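Local atomic coordinates of restriction endonuclease (PDB entry 4F0Q), a protein that cleaves DNA in a cytosine-methylation-dependent manner, working as a tetrameric restriction endonuclease. Residues K297-L302 against D439-A444; K357-T362 against Y385-S390; K19-F24 against H49-P54; P155-R160 against V219-I224. One frame throughout, in Å; residues are numbered along the deposited sequence.

Contact 1: residues K297-L302 against D439-A444; sequences KHAFEL and DEYGAA
Y441 lays its phenol ring against the first turn of helix 297-314, where it overlaps the backbone of H298 and A299. The backbone N of A299 sits over one face of the ring, displaced toward the rim and 4.0 Å from Y441 CG, while the ring atom CD1 of Y441 reaches H298 CB at 3.5 Å. On the other flank Y441 CD2 touches the methyl group of A299. The tyrosine takes up this position because its CG stands between the backbone N and the carbonyl carbon (chi1 77°), which lays the ring along the helix. One turn further on, L302 spreads its two methyls over the turn that follows helix 430-440: CD2 lies 3.6 Å from the backbone N of Y441, and CD1 meets A444 CB at 4.0 Å. L302 and A444 both also touch L324 of strand 319-324, so the turn at residues 441-444 and the edge strand of the nuclease sheet share one apolar seam. The imidazole of H298 is turned to its own helix, where ND1 donates to E301 OE1 at 2.8 Å, and its side chain lies about 7 Å from the bound magnesium ion. E440 sends its carboxylate to R306. With no hydrogen bond linking the two segments, they are joined by van der Waals contact alone; H298 is paired within its own helix and E440 outside the two segments.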
loop_
_atom_site.group_PDB
_atom_site.type_symbol
_atom_site.label_atom_id
_atom_site.label_comp_id
_atom_site.label_asym_id
_atom_site.label_seq_id
_atom_site.Cartn_x
_atom_site.Cartn_y
_atom_site.Cartn_z
ATOM N N LYS A 297 -6.180 -1.753 -28.099
ATOM C CA LYS A 297 -6.473 -1.399 -26.712
ATOM C C LYS A 297 -5.884 -2.377 -25.694
ATOM O O LYS A 297 -5.132 -1.984 -24.796
ATOM C CB LYS A 297 -7.990 -1.299 -26.524
ATOM C CG LYS A 297 -8.442 -0.975 -25.111
ATOM C CD LYS A 297 -9.961 -0.969 -25.023
ATOM C CE LYS A 297 -10.437 -0.685 -23.610
ATOM N NZ LYS A 297 -10.028 0.670 -23.150
ATOM N N HIS A 298 -6.227 -3.652 -25.838
ATOM C CA HIS A 298 -5.860 -4.656 -24.845
ATOM C C HIS A 298 -4.398 -5.092 -24.945
ATOM O O HIS A 298 -3.801 -5.525 -23.956
ATOM C CB HIS A 298 -6.810 -5.850 -24.930
ATOM C CG HIS A 298 -8.254 -5.471 -24.818
ATOM N ND1 HIS A 298 -8.898 -5.342 -23.607
ATOM C CD2 HIS A 298 -9.173 -5.174 -25.767
ATOM C CE1 HIS A 298 -10.155 -4.991 -23.814
ATOM N NE2 HIS A 298 -10.347 -4.881 -25.116
ATOM N N ALA A 299 -3.823 -4.972 -26.137
ATOM C CA ALA A 299 -2.393 -5.189 -26.307
ATOM C C ALA A 299 -1.653 -4.101 -25.541
ATOM O O ALA A 299 -0.626 -4.351 -24.900
ATOM C CB ALA A 299 -2.020 -5.158 -27.778
ATOM N N PHE A 300 -2.195 -2.888 -25.604
ATOM C CA PHE A 300 -1.661 -1.775 -24.836
ATOM C C PHE A 300 -1.890 -2.005 -23.351
ATOM O O PHE A 300 -1.125 -1.521 -22.524
ATOM C CB PHE A 300 -2.293 -0.452 -25.270
ATOM C CG PHE A 300 -1.765 0.740 -24.523
ATOM C CD1 PHE A 300 -0.528 1.277 -24.837
ATOM C CD2 PHE A 300 -2.504 1.320 -23.504
ATOM C CE1 PHE A 300 -0.036 2.373 -24.149
ATOM C CE2 PHE A 300 -2.018 2.414 -22.813
ATOM C CZ PHE A 300 -0.783 2.942 -23.137
ATOM N N GLU A 301 -2.946 -2.739 -23.015
ATOM C CA GLU A 301 -3.183 -3.117 -21.625
ATOM C C GLU A 301 -2.098 -4.073 -21.122
ATOM O O GLU A 301 -1.595 -3.924 -20.005
ATOM C CB GLU A 301 -4.575 -3.735 -21.455
ATOM C CG GLU A 301 -5.717 -2.760 -21.695
ATOM C CD GLU A 301 -7.081 -3.413 -21.583
ATOM O OE1 GLU A 301 -7.145 -4.658 -21.522
ATOM O OE2 GLU A 301 -8.093 -2.678 -21.555
ATOM N N LEU A 302 -1.735 -5.047 -21.953
ATOM C CA LEU A 302 -0.665 -5.985 -21.611
ATOM C C LEU A 302 0.674 -5.263 -21.473
ATOM O O LEU A 302 1.416 -5.462 -20.493
ATOM C CB LEU A 302 -0.561 -7.088 -22.666
ATOM C CG LEU A 302 0.484 -8.175 -22.406
ATOM C CD1 LEU A 302 0.205 -8.883 -21.089
ATOM C CD2 LEU A 302 0.526 -9.170 -23.554
ATOM N N ASP A 439 0.387 -10.519 -29.670
ATOM C CA ASP A 439 0.182 -11.961 -29.770
ATOM C C ASP A 439 -0.207 -12.627 -28.453
ATOM O O ASP A 439 -0.787 -13.714 -28.455
ATOM C CB ASP A 439 1.434 -12.642 -30.331
ATOM C CG ASP A 439 1.743 -12.218 -31.750
ATOM O OD1 ASP A 439 0.792 -11.967 -32.519
ATOM O OD2 ASP A 439 2.940 -12.133 -32.097
ATOM N N GLU A 440 0.106 -11.989 -27.330
ATOM C CA GLU A 440 -0.060 -12.655 -26.042
ATOM C C GLU A 440 -1.073 -12.021 -25.085
ATOM O O GLU A 440 -1.168 -12.434 -23.930
ATOM C CB GLU A 440 1.298 -12.795 -25.344
ATOM C CG GLU A 440 2.344 -13.529 -26.168
ATOM C CD GLU A 440 3.670 -13.662 -25.445
ATOM O OE1 GLU A 440 3.728 -13.325 -24.244
ATOM O OE2 GLU A 440 4.652 -14.103 -26.077
ATOM N N TYR A 441 -1.835 -11.036 -25.550
ATOM C CA TYR A 441 -2.771 -10.352 -24.657
ATOM C C TYR A 441 -4.025 -11.174 -24.356
ATOM O O TYR A 441 -4.599 -11.068 -23.273
ATOM C CB TYR A 441 -3.136 -8.953 -25.177
ATOM C CG TYR A 441 -4.138 -8.921 -26.312
ATOM C CD1 TYR A 441 -5.505 -8.885 -26.060
ATOM C CD2 TYR A 441 -3.717 -8.897 -27.635
ATOM C CE1 TYR A 441 -6.423 -8.846 -27.093
ATOM C CE2 TYR A 441 -4.628 -8.858 -28.676
ATOM C CZ TYR A 441 -5.979 -8.832 -28.398
ATOM O OH TYR A 441 -6.892 -8.792 -29.427
ATOM N N GLY A 442 -4.444 -11.995 -25.315
ATOM C CA GLY A 442 -5.624 -12.822 -25.142
ATOM C C GLY A 442 -5.441 -13.907 -24.097
ATOM O O GLY A 442 -6.364 -14.215 -23.342
ATOM N N ALA A 443 -4.245 -14.483 -24.049
ATOM C CA ALA A 443 -3.948 -15.566 -23.115
ATOM C C ALA A 443 -3.572 -15.044 -21.731
ATOM O O ALA A 443 -3.321 -15.824 -20.812
ATOM C CB ALA A 443 -2.840 -16.452 -23.667
ATOM N N ALA A 444 -3.535 -13.723 -21.588
ATOM C CA ALA A 444 -3.203 -13.100 -20.312
ATOM C C ALA A 444 -4.467 -12.673 -19.578
ATOM O O ALA A 444 -4.410 -11.922 -18.607
ATOM C CB ALA A 444 -2.288 -11.905 -20.531
#

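Contact 2: residues K357-T362 against Y385-S390; sequences KCIQPT and YVTTGS
Strand 347-357 ends beside strand 381-387, its parallel neighbour in the five-stranded mixed sheet of the nuclease domain, and the backbone N of K357 donates to V386 O at 2.9 Å with an N-H...O angle of 164°. The sheet belongs to the PD-(D/E)XK fold, and the chain passes through Q355 and A356, which with D334 form the magnesium site, immediately before K357. Beyond this bond a side chain takes over from the backbone: T387 OG1 donates to K357 O at 2.9 Å and accepts from the backbone N of G389, which makes an ST turn where the strand gives way to a loop. The hydroxyl can serve both because it stands anti to the backbone N of T387 (chi1 178°), leaning toward the neighbouring strand. K357 and Y385 run side by side in the same direction, with K357 CB at the edge of the phenol ring and CD 3.7 Å from Y385 OH. I359 folds its CG1 branch back across T387, to 3.7 Å from OG1. Helices 281-292 and 297-314 cover the C358 side, through Y290 and F300. Farther along, P361 CA makes a CA-H...O contact with T388 O at 3.4 Å. A water bridges the two segments, donating to P361 O at 2.6 Å and lying 2.9 Å from S390 OG.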
loop_
_atom_site.group_PDB
_atom_site.type_symbol
_atom_site.label_atom_id
_atom_site.label_comp_id
_atom_site.label_asym_id
_atom_site.label_seq_id
_atom_site.Cartn_x
_atom_site.Cartn_y
_atom_site.Cartn_z
ATOM N N LYS A 357 -4.716 3.662 -20.816
ATOM C CA LYS A 357 -5.445 4.437 -21.815
ATOM C C LYS A 357 -4.524 5.078 -22.847
ATOM O O LYS A 357 -3.753 5.984 -22.533
ATOM C CB LYS A 357 -6.328 5.498 -21.153
ATOM C CG LYS A 357 -7.318 6.136 -22.111
ATOM C CD LYS A 357 -8.366 6.956 -21.383
ATOM C CE LYS A 357 -9.415 7.472 -22.354
ATOM N NZ LYS A 357 -10.501 8.215 -21.662
ATOM N N CYS A 358 -4.616 4.598 -24.083
ATOM C CA CYS A 358 -3.788 5.104 -25.170
ATOM C C CYS A 358 -4.464 6.262 -25.898
ATOM O O CYS A 358 -5.206 6.056 -26.859
ATOM C CB CYS A 358 -3.464 3.982 -26.157
ATOM S SG CYS A 358 -2.464 4.496 -27.569
ATOM N N ILE A 359 -4.204 7.477 -25.429
ATOM C CA ILE A 359 -4.724 8.677 -26.071
ATOM C C ILE A 359 -3.581 9.438 -26.726
ATOM O O ILE A 359 -2.424 9.033 -26.623
ATOM C CB ILE A 359 -5.414 9.605 -25.059
ATOM C CG1 ILE A 359 -4.421 10.043 -23.980
ATOM C CG2 ILE A 359 -6.618 8.915 -24.438
ATOM C CD1 ILE A 359 -5.013 10.970 -22.942
ATOM N N GLN A 360 -3.912 10.534 -27.404
ATOM C CA GLN A 360 -2.902 11.406 -27.992
ATOM C C GLN A 360 -1.930 11.870 -26.917
ATOM O O GLN A 360 -2.351 12.271 -25.832
ATOM C CB GLN A 360 -3.557 12.620 -28.653
ATOM C CG GLN A 360 -4.266 12.328 -29.966
ATOM C CD GLN A 360 -3.320 12.298 -31.152
ATOM O OE1 GLN A 360 -3.704 11.911 -32.255
ATOM N NE2 GLN A 360 -2.077 12.712 -30.931
ATOM N N PRO A 361 -0.621 11.807 -27.211
ATOM C CA PRO A 361 0.422 12.242 -26.275
ATOM C C PRO A 361 0.208 13.680 -25.807
ATOM O O PRO A 361 0.630 14.039 -24.708
ATOM C CB PRO A 361 1.700 12.140 -27.110
ATOM C CG PRO A 361 1.402 11.074 -28.105
ATOM C CD PRO A 361 -0.050 11.243 -28.447
ATOM N N THR A 362 -0.448 14.484 -26.638
ATOM C CA THR A 362 -0.767 15.864 -26.288
ATOM C C THR A 362 -2.047 15.948 -25.457
ATOM O O THR A 362 -2.241 16.897 -24.700
ATOM C CB THR A 362 -0.916 16.741 -27.545
ATOM O OG1 THR A 362 -1.910 16.176 -28.409
ATOM C CG2 THR A 362 0.405 16.825 -28.294
ATOM N N TYR A 385 -1.879 4.025 -13.263
ATOM C CA TYR A 385 -2.492 4.511 -14.493
ATOM C C TYR A 385 -1.433 4.775 -15.560
ATOM O O TYR A 385 -0.620 5.688 -15.430
ATOM C CB TYR A 385 -3.307 5.778 -14.216
ATOM C CG TYR A 385 -4.471 6.000 -15.160
ATOM C CD1 TYR A 385 -4.309 5.909 -16.538
ATOM C CD2 TYR A 385 -5.737 6.297 -14.670
ATOM C CE1 TYR A 385 -5.372 6.111 -17.399
ATOM C CE2 TYR A 385 -6.806 6.500 -15.524
ATOM C CZ TYR A 385 -6.617 6.407 -16.885
ATOM O OH TYR A 385 -7.678 6.608 -17.737
ATOM N N VAL A 386 -1.455 3.966 -16.613
ATOM C CA VAL A 386 -0.508 4.090 -17.713
ATOM C C VAL A 386 -1.170 4.718 -18.938
ATOM O O VAL A 386 -2.189 4.225 -19.437
ATOM C CB VAL A 386 0.085 2.723 -18.099
ATOM C CG1 VAL A 386 1.095 2.879 -19.225
ATOM C CG2 VAL A 386 0.726 2.064 -16.889
ATOM N N THR A 387 -0.585 5.810 -19.416
ATOM C CA THR A 387 -1.121 6.513 -20.574
ATOM C C THR A 387 -0.004 7.084 -21.441
ATOM O O THR A 387 1.094 7.362 -20.956
ATOM C CB THR A 387 -2.090 7.642 -20.152
ATOM O OG1 THR A 387 -2.566 8.332 -21.314
ATOM C CG2 THR A 387 -1.394 8.629 -19.224
ATOM N N THR A 388 -0.289 7.247 -22.728
ATOM C CA THR A 388 0.672 7.818 -23.663
ATOM C C THR A 388 0.691 9.340 -23.563
ATOM O O THR A 388 1.637 9.991 -24.007
ATOM C CB THR A 388 0.357 7.408 -25.113
ATOM O OG1 THR A 388 -1.011 7.711 -25.409
ATOM C CG2 THR A 388 0.590 5.917 -25.310
ATOM N N GLY A 389 -0.363 9.901 -22.978
ATOM C CA GLY A 389 -0.468 11.338 -22.809
ATOM C C GLY A 389 -0.064 11.785 -21.418
ATOM O O GLY A 389 0.847 11.222 -20.814
ATOM N N SER A 390 -0.747 12.805 -20.911
ATOM C CA SER A 390 -0.455 13.339 -19.586
ATOM C C SER A 390 -1.701 13.340 -18.709
ATOM O O SER A 390 -2.807 13.088 -19.185
ATOM C CB SER A 390 0.100 14.761 -19.693
ATOM O OG SER A 390 1.291 14.790 -20.458
HETATM O O HOH W 1 0.256 15.903 -22.960
#

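Contact 3: residues K19-F24 against H49-P54; sequences KPRLVF and HWLTSP
R21 reaches across to the end of helix 48-52 and spends its NE on the carbonyl of L51, the NE to O distance being 2.9 Å and the N-H...O angle 162°. The oxygen lies close to the guanidinium plane, although the donor is tilted 30° from the plane of the carbonyl. NH2 of R21 adds a weak second bond to the same oxygen, so one carbonyl in the last turn of the helix receives two N-H groups. The positive group probably also interacts favourably with the helix C-terminus; its salt-bridge partner is D225, on helix 222-227. Strand 22-24 pairs antiparallel with strand 218-220 in a small two-stranded sheet, and the arginine just ahead of it ties that sheet to helix 48-52. Apolar contacts lie beside the polar one. P54 CD rests over one face of the guanidinium, 3.4 Å from R21 NH2, with the proline crossing the arginine at about a right angle. The aliphatic part of R21, extended from CG to NE, passes W50, where R21 CD comes to 4.2 Å from CH2. L51 turns its CD2 methyl toward the strand and meets V23 CB at 3.8 Å.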
loop_
_atom_site.group_PDB
_atom_site.type_symbol
_atom_site.label_atom_id
_atom_site.label_comp_id
_atom_site.label_asym_id
_atom_site.label_seq_id
_atom_site.Cartn_x
_atom_site.Cartn_y
_atom_site.Cartn_z
ATOM N N LYS A 19 38.632 29.995 7.967
ATOM C CA LYS A 19 37.604 30.682 7.195
ATOM C C LYS A 19 36.711 29.694 6.450
ATOM O O LYS A 19 37.189 28.934 5.608
ATOM C CB LYS A 19 38.238 31.661 6.207
ATOM C CG LYS A 19 37.235 32.535 5.476
ATOM C CD LYS A 19 36.497 33.442 6.445
ATOM C CE LYS A 19 35.456 34.288 5.732
ATOM N NZ LYS A 19 34.723 35.173 6.679
ATOM N N PRO A 20 35.406 29.705 6.760
ATOM C CA PRO A 20 34.439 28.794 6.139
ATOM C C PRO A 20 34.146 29.169 4.690
ATOM O O PRO A 20 33.952 30.347 4.389
ATOM C CB PRO A 20 33.170 28.993 6.985
ATOM C CG PRO A 20 33.614 29.723 8.217
ATOM C CD PRO A 20 34.779 30.548 7.790
ATOM N N ARG A 21 34.120 28.177 3.806
ATOM C CA ARG A 21 33.716 28.403 2.422
ATOM C C ARG A 21 32.578 27.462 2.023
ATOM O O ARG A 21 32.800 26.339 1.568
ATOM C CB ARG A 21 34.910 28.298 1.464
ATOM C CG ARG A 21 35.781 27.068 1.646
ATOM C CD ARG A 21 36.941 27.080 0.665
ATOM N NE ARG A 21 37.458 25.738 0.415
ATOM C CZ ARG A 21 38.356 25.126 1.178
ATOM N NH1 ARG A 21 38.844 25.734 2.250
ATOM N NH2 ARG A 21 38.763 23.904 0.868
ATOM N N LEU A 22 31.352 27.940 2.206
ATOM C CA LEU A 22 30.164 27.118 2.020
ATOM C C LEU A 22 29.743 27.019 0.560
ATOM O O LEU A 22 29.506 28.032 -0.098
ATOM C CB LEU A 22 29.004 27.680 2.844
ATOM C CG LEU A 22 29.278 27.950 4.325
ATOM C CD1 LEU A 22 28.037 28.512 5.000
ATOM C CD2 LEU A 22 29.749 26.688 5.026
ATOM N N VAL A 23 29.648 25.793 0.059
ATOM C CA VAL A 23 29.089 25.558 -1.266
ATOM C C VAL A 23 27.694 24.956 -1.120
ATOM O O VAL A 23 27.497 23.997 -0.377
ATOM C CB VAL A 23 29.999 24.654 -2.131
ATOM C CG1 VAL A 23 30.334 23.364 -1.403
ATOM C CG2 VAL A 23 29.347 24.367 -3.477
ATOM N N PHE A 24 26.723 25.538 -1.814
ATOM C CA PHE A 24 25.339 25.102 -1.687
ATOM C C PHE A 24 24.905 24.236 -2.862
ATOM O O PHE A 24 25.498 24.291 -3.937
ATOM C CB PHE A 24 24.409 26.309 -1.543
ATOM C CG PHE A 24 24.686 27.142 -0.326
ATOM C CD1 PHE A 24 24.080 26.847 0.884
ATOM C CD2 PHE A 24 25.557 28.217 -0.390
ATOM C CE1 PHE A 24 24.335 27.610 2.006
ATOM C CE2 PHE A 24 25.817 28.984 0.729
ATOM C CZ PHE A 24 25.205 28.680 1.929
ATOM N N HIS A 49 38.668 24.905 -8.655
ATOM C CA HIS A 49 39.938 24.478 -8.077
ATOM C C HIS A 49 40.307 25.233 -6.805
ATOM O O HIS A 49 41.027 24.710 -5.956
ATOM C CB HIS A 49 41.062 24.571 -9.110
ATOM C CG HIS A 49 40.975 23.534 -10.185
ATOM N ND1 HIS A 49 41.249 22.203 -9.957
ATOM C CD2 HIS A 49 40.638 23.630 -11.493
ATOM C CE1 HIS A 49 41.088 21.523 -11.078
ATOM N NE2 HIS A 49 40.717 22.366 -12.026
ATOM N N TRP A 50 39.813 26.458 -6.669
ATOM C CA TRP A 50 40.016 27.201 -5.434
ATOM C C TRP A 50 39.112 26.663 -4.334
ATOM O O TRP A 50 39.530 26.521 -3.186
ATOM C CB TRP A 50 39.748 28.692 -5.629
ATOM C CG TRP A 50 39.686 29.428 -4.329
ATOM C CD1 TRP A 50 40.737 29.925 -3.618
ATOM C CD2 TRP A 50 38.508 29.730 -3.570
ATOM N NE1 TRP A 50 40.288 30.526 -2.467
ATOM C CE2 TRP A 50 38.923 30.418 -2.413
ATOM C CE3 TRP A 50 37.144 29.486 -3.757
ATOM C CZ2 TRP A 50 38.023 30.869 -1.450
ATOM C CZ3 TRP A 50 36.252 29.934 -2.800
ATOM C CH2 TRP A 50 36.695 30.617 -1.661
ATOM N N LEU A 51 37.867 26.372 -4.695
ATOM C CA LEU A 51 36.880 25.898 -3.734
ATOM C C LEU A 51 37.246 24.519 -3.191
ATOM O O LEU A 51 37.044 24.235 -2.012
ATOM C CB LEU A 51 35.490 25.867 -4.378
ATOM C CG LEU A 51 34.307 25.480 -3.488
ATOM C CD1 LEU A 51 34.176 26.439 -2.313
ATOM C CD2 LEU A 51 33.021 25.442 -4.300
ATOM N N THR A 52 37.794 23.672 -4.056
ATOM C CA THR A 52 38.134 22.304 -3.673
ATOM C C THR A 52 39.547 22.187 -3.108
ATOM O O THR A 52 39.825 21.310 -2.290
ATOM C CB THR A 52 37.988 21.334 -4.859
ATOM O OG1 THR A 52 38.810 21.777 -5.947
ATOM C CG2 THR A 52 36.543 21.272 -5.315
ATOM N N SER A 53 40.437 23.069 -3.550
ATOM C CA SER A 53 41.822 23.040 -3.098
ATOM C C SER A 53 42.475 24.411 -3.210
ATOM O O SER A 53 43.234 24.660 -4.146
ATOM C CB SER A 53 42.625 22.021 -3.908
ATOM O OG SER A 53 43.974 21.984 -3.480
ATOM N N PRO A 54 42.190 25.302 -2.247
ATOM C CA PRO A 54 42.712 26.673 -2.263
ATOM C C PRO A 54 44.239 26.712 -2.241
ATOM O O PRO A 54 44.868 25.835 -1.648
ATOM C CB PRO A 54 42.140 27.281 -0.977
ATOM C CG PRO A 54 41.837 26.112 -0.104
ATOM C CD PRO A 54 41.407 25.024 -1.031
#

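Contact 4: residues P155-R160 against V219-I224; sequences PLFLFR and VDFRWI
The carboxylate of D220 is gripped by R222: the backbone N of R222 donates to D220 OD1 at 3.1 Å, a capping bond, and R222 NE forms a salt bridge with D220 OD2 at 3.3 Å, to which NH2 adds a weak bond. The capped turn leads from strand 218-220 into helix 222-227; V219 in the strand, and F221, W223 and I224 in and after the turn, meet strand 156-166 of the large mixed sheet, within the AspBHI-type N-terminal region of the PUA clan. F157 fills the space between them as the centre of an aromatic cluster. Its ring is oblique to both neighbours, with planes at 46° to F221 and 49° to the six-membered ring of W223; F157 CE2 stands over one face of F221, offset toward the rim. V219 CG2 reaches F157 CE2 at 3.6 Å. F157 and I224 come from opposite directions, bringing I224 CD1 to 3.5 Å from F157 CE1. Just ahead of the strand, P155 CG packs on W223 CZ2 at 3.5 Å.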
loop_
_atom_site.group_PDB
_atom_site.type_symbol
_atom_site.label_atom_id
_atom_site.label_comp_id
_atom_site.label_asym_id
_atom_site.label_seq_id
_atom_site.Cartn_x
_atom_site.Cartn_y
_atom_site.Cartn_z
ATOM N N PRO A 155 33.342 10.613 1.309
ATOM C CA PRO A 155 32.093 11.232 0.853
ATOM C C PRO A 155 32.032 11.335 -0.666
ATOM O O PRO A 155 33.041 11.633 -1.301
ATOM C CB PRO A 155 32.153 12.632 1.468
ATOM C CG PRO A 155 33.049 12.490 2.646
ATOM C CD PRO A 155 34.077 11.479 2.246
ATOM N N LEU A 156 30.858 11.087 -1.238
ATOM C CA LEU A 156 30.677 11.210 -2.680
ATOM C C LEU A 156 30.103 12.572 -3.056
ATOM O O LEU A 156 28.887 12.771 -3.051
ATOM C CB LEU A 156 29.791 10.085 -3.224
ATOM C CG LEU A 156 30.504 8.834 -3.748
ATOM C CD1 LEU A 156 31.264 8.118 -2.638
ATOM C CD2 LEU A 156 29.514 7.894 -4.417
ATOM N N PHE A 157 30.992 13.506 -3.378
ATOM C CA PHE A 157 30.593 14.840 -3.808
ATOM C C PHE A 157 30.145 14.814 -5.261
ATOM O O PHE A 157 30.952 14.602 -6.167
ATOM C CB PHE A 157 31.744 15.830 -3.625
ATOM C CG PHE A 157 31.865 16.368 -2.230
ATOM C CD1 PHE A 157 32.066 15.514 -1.158
ATOM C CD2 PHE A 157 31.784 17.728 -1.990
ATOM C CE1 PHE A 157 32.176 16.008 0.127
ATOM C CE2 PHE A 157 31.897 18.229 -0.706
ATOM C CZ PHE A 157 32.093 17.368 0.353
ATOM N N LEU A 158 28.852 15.028 -5.475
ATOM C CA LEU A 158 28.280 14.941 -6.811
ATOM C C LEU A 158 28.360 16.265 -7.562
ATOM O O LEU A 158 28.112 17.328 -6.999
ATOM C CB LEU A 158 26.829 14.463 -6.737
ATOM C CG LEU A 158 26.619 13.132 -6.011
ATOM C CD1 LEU A 158 25.146 12.766 -5.959
ATOM C CD2 LEU A 158 27.428 12.027 -6.673
ATOM N N PHE A 159 28.719 16.183 -8.838
ATOM C CA PHE A 159 28.728 17.344 -9.717
ATOM C C PHE A 159 28.126 16.963 -11.062
ATOM O O PHE A 159 28.222 15.812 -11.483
ATOM C CB PHE A 159 30.154 17.863 -9.917
ATOM C CG PHE A 159 30.800 18.370 -8.660
ATOM C CD1 PHE A 159 30.632 19.686 -8.263
ATOM C CD2 PHE A 159 31.581 17.534 -7.880
ATOM C CE1 PHE A 159 31.225 20.156 -7.108
ATOM C CE2 PHE A 159 32.177 17.999 -6.724
ATOM C CZ PHE A 159 31.999 19.312 -6.338
ATOM N N ARG A 160 27.499 17.922 -11.736
ATOM C CA ARG A 160 26.996 17.659 -13.084
ATOM C C ARG A 160 27.219 18.825 -14.045
ATOM O O ARG A 160 26.926 19.973 -13.722
ATOM C CB ARG A 160 25.519 17.244 -13.059
ATOM C CG ARG A 160 24.576 18.264 -12.445
ATOM C CD ARG A 160 23.150 17.742 -12.431
ATOM N NE ARG A 160 22.249 18.606 -11.674
ATOM C CZ ARG A 160 20.958 18.353 -11.483
ATOM N NH1 ARG A 160 20.414 17.259 -11.997
ATOM N NH2 ARG A 160 20.210 19.192 -10.781
ATOM N N VAL A 219 27.525 22.227 1.918
ATOM C CA VAL A 219 28.601 21.786 2.801
ATOM C C VAL A 219 29.723 22.814 2.924
ATOM O O VAL A 219 29.868 23.705 2.084
ATOM C CB VAL A 219 29.216 20.446 2.331
ATOM C CG1 VAL A 219 28.194 19.320 2.415
ATOM C CG2 VAL A 219 29.766 20.577 0.920
ATOM N N ASP A 220 30.506 22.680 3.990
ATOM C CA ASP A 220 31.708 23.478 4.177
ATOM C C ASP A 220 32.878 22.662 3.647
ATOM O O ASP A 220 33.068 21.514 4.045
ATOM C CB ASP A 220 31.912 23.791 5.661
ATOM C CG ASP A 220 32.925 24.899 5.898
ATOM O OD1 ASP A 220 33.815 25.100 5.045
ATOM O OD2 ASP A 220 32.832 25.570 6.947
ATOM N N PHE A 221 33.661 23.252 2.749
ATOM C CA PHE A 221 34.764 22.528 2.126
ATOM C C PHE A 221 35.952 22.320 3.060
ATOM O O PHE A 221 36.918 21.646 2.702
ATOM C CB PHE A 221 35.210 23.209 0.831
ATOM C CG PHE A 221 34.873 22.426 -0.403
ATOM C CD1 PHE A 221 35.633 21.327 -0.770
ATOM C CD2 PHE A 221 33.794 22.781 -1.192
ATOM C CE1 PHE A 221 35.322 20.600 -1.903
ATOM C CE2 PHE A 221 33.479 22.059 -2.328
ATOM C CZ PHE A 221 34.243 20.966 -2.683
ATOM N N ARG A 222 35.879 22.894 4.257
ATOM C CA ARG A 222 36.896 22.659 5.273
ATOM C C ARG A 222 36.807 21.224 5.789
ATOM O O ARG A 222 37.755 20.703 6.376
ATOM C CB ARG A 222 36.763 23.658 6.422
ATOM C CG ARG A 222 37.074 25.091 6.022
ATOM C CD ARG A 222 37.159 26.003 7.234
ATOM N NE ARG A 222 35.888 26.096 7.943
ATOM C CZ ARG A 222 35.693 26.835 9.030
ATOM N NH1 ARG A 222 36.689 27.548 9.537
ATOM N NH2 ARG A 222 34.502 26.860 9.612
ATOM N N TRP A 223 35.654 20.599 5.564
ATOM C CA TRP A 223 35.457 19.182 5.837
ATOM C C TRP A 223 36.466 18.375 5.027
ATOM O O TRP A 223 37.170 17.508 5.557
ATOM C CB TRP A 223 34.031 18.787 5.442
ATOM C CG TRP A 223 33.667 17.353 5.695
ATOM C CD1 TRP A 223 34.300 16.474 6.526
ATOM C CD2 TRP A 223 32.577 16.633 5.105
ATOM N NE1 TRP A 223 33.670 15.252 6.490
ATOM C CE2 TRP A 223 32.610 15.324 5.625
ATOM C CE3 TRP A 223 31.577 16.970 4.189
ATOM C CZ2 TRP A 223 31.682 14.354 5.260
ATOM C CZ3 TRP A 223 30.657 16.003 3.826
ATOM C CH2 TRP A 223 30.715 14.711 4.361
ATOM N N ILE A 224 36.534 18.680 3.735
ATOM C CA ILE A 224 37.464 18.018 2.831
ATOM C C ILE A 224 38.905 18.381 3.171
ATOM O O ILE A 224 39.798 17.537 3.091
ATOM C CB ILE A 224 37.155 18.363 1.359
ATOM C CG1 ILE A 224 35.728 17.940 1.013
ATOM C CG2 ILE A 224 38.140 17.684 0.424
ATOM C CD1 ILE A 224 35.451 16.478 1.297
#

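In the fold
The four contacts fall into two groups on opposite sides of the chain's centre. Contacts 3 and 4 come first along the chain, their centres about 9 Å apart, and meet through the two-stranded sheet of 22-24 and 218-220, where V23 O and V219 N probably hydrogen-bond. Contacts 1 and 2 lie in the nuclease region, centres about 17 Å apart, with contact 2 nested in the loop closed by contact 1; F300 of helix 297-314 packs on K357, C358 and T388. Between contacts 1 and 3 the centres are about 57 Å apart. This division is consistent with a modular enzyme, its PUA-like N-terminal part probably recognising modified DNA while the PD-(D/E)XK part cuts.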